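Outer membrane porin protein 32 (Delftia acidovorans, PDB 2FGQ) forms trimeric, anion-selective channels through the bacterial outer membrane and binds malate inside its pore. Local coordinates at residues Q99-Y104 against S220-Q225. Residues are numbered along the deposited sequence; the frame is centred on the assembly and turned at random.
Sequences QKLTSY and SGLLQQ. With MLT (D-malate), chain H.
Leu222 reaches from the barrel strand 218-230 to the short helical segment 99-104. Beyond CB, which makes no close contact with that segment, the chain forks at CG, and both methyls meet it. CG lies 3.6 Å from CB of Tyr104, and the two side chains cross at about a right angle. CD1 sits near the backbone O of Leu101, at 3.8 Å. CD2 comes 3.5 Å from that same O and 3.8 Å from CD1 of Leu101, a plain apolar contact. Leu101 O is not left to these methyls alone, because Tyr104 N donates to it. An alanine in place of Leu222 would probably open a gap beside Leu101 CD1 and take away the packing against Tyr104 CB.

Segment 99-104 belongs to the part of the porin chain that folds inward between strands 86-90 and 137-141, as the constriction loop does in 16-stranded porins. Here it is packed on the inner side of the barrel wall. The CB of Thr102 points away from segment 220-225, and its OG1 lies 2.9 Å from O5 of D-malate, which is hydrogen-bonded to Thr36, Arg75 and Arg133.

One direct hydrogen bond joins the segments. In Ser220 a chi1 of -166° swings OG opposite the backbone N and turns it to the helical segment, where it donates to Tyr104 O at 2.7 Å. The donor lies in the carbonyl plane and uses a lone pair of that O. The same OG lies at the edge of the Tyr104 ring. A water donates to Ser220 OG and to Ser103 O, forming a second bridge. The Tyr104 ring leads away from the contact, and its OH is hydrogen-bonded to Ser184 and Ser186 on strand 183-196.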
loop_
_atom_site.group_PDB
_atom_site.type_symbol
_atom_site.label_atom_id
_atom_site.label_comp_id
_atom_site.label_asym_id
_atom_site.label_seq_id
_atom_site.Cartn_x
_atom_site.Cartn_y
_atom_site.Cartn_z
ATOM N N GLN A 99 11.538 -11.293 -19.193
ATOM C CA GLN A 99 11.165 -10.077 -19.905
ATOM C C GLN A 99 11.169 -10.310 -21.415
ATOM O O GLN A 99 10.236 -9.942 -22.128
ATOM C CB GLN A 99 12.057 -8.905 -19.536
ATOM C CG GLN A 99 11.483 -7.591 -20.063
ATOM C CD GLN A 99 12.285 -6.418 -19.689
ATOM O OE1 GLN A 99 11.954 -5.721 -18.736
ATOM N NE2 GLN A 99 13.335 -6.153 -20.454
ATOM N N LYS A 100 12.202 -10.975 -21.894
ATOM C CA LYS A 100 12.326 -11.153 -23.329
ATOM C C LYS A 100 11.513 -12.336 -23.832
ATOM O O LYS A 100 10.874 -12.241 -24.876
ATOM C CB LYS A 100 13.798 -11.339 -23.685
ATOM C CG LYS A 100 14.066 -11.257 -25.192
ATOM C CD LYS A 100 13.845 -9.861 -25.743
ATOM C CE LYS A 100 14.483 -9.658 -27.111
ATOM N NZ LYS A 100 13.832 -10.461 -28.114
ATOM N N LEU A 101 11.543 -13.454 -23.130
ATOM C CA LEU A 101 10.956 -14.671 -23.689
ATOM C C LEU A 101 9.424 -14.705 -23.522
ATOM O O LEU A 101 8.735 -15.329 -24.325
ATOM C CB LEU A 101 11.582 -15.921 -23.091
ATOM C CG LEU A 101 12.938 -16.319 -23.706
ATOM C CD1 LEU A 101 12.711 -16.854 -25.114
ATOM C CD2 LEU A 101 13.959 -15.230 -23.704
ATOM N N THR A 102 8.865 -14.036 -22.517
ATOM C CA THR A 102 7.405 -14.012 -22.410
ATOM C C THR A 102 6.771 -13.218 -23.565
ATOM O O THR A 102 5.597 -13.352 -23.799
ATOM C CB THR A 102 6.867 -13.449 -21.058
ATOM O OG1 THR A 102 7.393 -12.152 -20.796
ATOM C CG2 THR A 102 7.279 -14.315 -19.918
ATOM N N SER A 103 7.555 -12.421 -24.286
ATOM C CA SER A 103 7.039 -11.692 -25.452
ATOM C C SER A 103 6.505 -12.625 -26.577
ATOM O O SER A 103 5.709 -12.182 -27.415
ATOM C CB SER A 103 8.099 -10.730 -26.004
ATOM O OG SER A 103 9.072 -11.463 -26.772
ATOM N N TYR A 104 6.887 -13.898 -26.572
ATOM C CA TYR A 104 6.435 -14.879 -27.564
ATOM C C TYR A 104 5.079 -15.527 -27.235
ATOM O O TYR A 104 4.496 -16.223 -28.054
ATOM C CB TYR A 104 7.509 -15.958 -27.768
ATOM C CG TYR A 104 8.776 -15.357 -28.271
ATOM C CD1 TYR A 104 8.885 -14.971 -29.593
ATOM C CD2 TYR A 104 9.844 -15.105 -27.416
ATOM C CE1 TYR A 104 9.999 -14.355 -30.045
ATOM C CE2 TYR A 104 10.986 -14.520 -27.863
ATOM C CZ TYR A 104 11.069 -14.120 -29.190
ATOM O OH TYR A 104 12.224 -13.514 -29.660
ATOM N N SER A 220 4.055 -17.637 -33.593
ATOM C CA SER A 220 4.983 -17.530 -32.473
ATOM C C SER A 220 5.141 -18.893 -31.798
ATOM O O SER A 220 4.196 -19.625 -31.700
ATOM C CB SER A 220 4.420 -16.514 -31.480
ATOM O OG SER A 220 5.425 -16.150 -30.544
ATOM N N GLY A 221 6.352 -19.231 -31.385
ATOM C CA GLY A 221 6.648 -20.477 -30.708
ATOM C C GLY A 221 7.683 -20.307 -29.590
ATOM O O GLY A 221 8.506 -19.379 -29.586
ATOM N N LEU A 222 7.632 -21.220 -28.622
ATOM C CA LEU A 222 8.506 -21.160 -27.436
ATOM C C LEU A 222 8.772 -22.635 -27.062
ATOM O O LEU A 222 7.849 -23.458 -27.075
ATOM C CB LEU A 222 7.786 -20.488 -26.260
ATOM C CG LEU A 222 7.919 -19.007 -25.839
ATOM C CD1 LEU A 222 6.929 -18.649 -24.741
ATOM C CD2 LEU A 222 9.315 -18.639 -25.337
ATOM N N LEU A 223 10.017 -22.941 -26.724
ATOM C CA LEU A 223 10.421 -24.202 -26.099
ATOM C C LEU A 223 11.185 -23.863 -24.829
ATOM O O LEU A 223 11.998 -22.952 -24.827
ATOM C CB LEU A 223 11.385 -24.952 -27.012
ATOM C CG LEU A 223 10.929 -25.186 -28.432
ATOM C CD1 LEU A 223 12.120 -25.609 -29.240
ATOM C CD2 LEU A 223 9.842 -26.258 -28.404
ATOM N N GLN A 224 10.981 -24.633 -23.771
ATOM C CA GLN A 224 11.655 -24.372 -22.532
ATOM C C GLN A 224 11.878 -25.648 -21.757
ATOM O O GLN A 224 10.989 -26.495 -21.694
ATOM C CB GLN A 224 10.816 -23.428 -21.639
ATOM C CG GLN A 224 11.532 -22.917 -20.404
ATOM C CD GLN A 224 10.671 -21.929 -19.636
ATOM O OE1 GLN A 224 11.033 -20.726 -19.511
ATOM N NE2 GLN A 224 9.526 -22.394 -19.142
ATOM N N GLN A 225 13.066 -25.773 -21.176
ATOM C CA GLN A 225 13.340 -26.819 -20.189
ATOM C C GLN A 225 13.686 -26.163 -18.884
ATOM O O GLN A 225 14.580 -25.319 -18.833
ATOM C CB GLN A 225 14.473 -27.747 -20.612
ATOM C CG GLN A 225 14.713 -28.821 -19.594
ATOM C CD GLN A 225 15.703 -29.860 -20.067
ATOM O OE1 GLN A 225 16.884 -29.761 -19.763
ATOM N NE2 GLN A 225 15.241 -30.831 -20.846
HETATM C C1 MLT H . 3.638 -9.347 -16.156
HETATM O O1 MLT H . 2.318 -9.253 -16.362
HETATM O O2 MLT H . 4.468 -8.451 -16.607
HETATM C C2 MLT H . 4.282 -10.492 -15.467
HETATM O O3 MLT H . 3.490 -10.932 -14.393
HETATM C C3 MLT H . 4.584 -11.565 -16.503
HETATM C C4 MLT H . 5.234 -10.855 -17.673
HETATM O O4 MLT H . 4.881 -9.658 -18.081
HETATM O O5 MLT H . 6.187 -11.391 -18.327
HETATM O O HOH W 1 4.626 -13.125 -30.138
#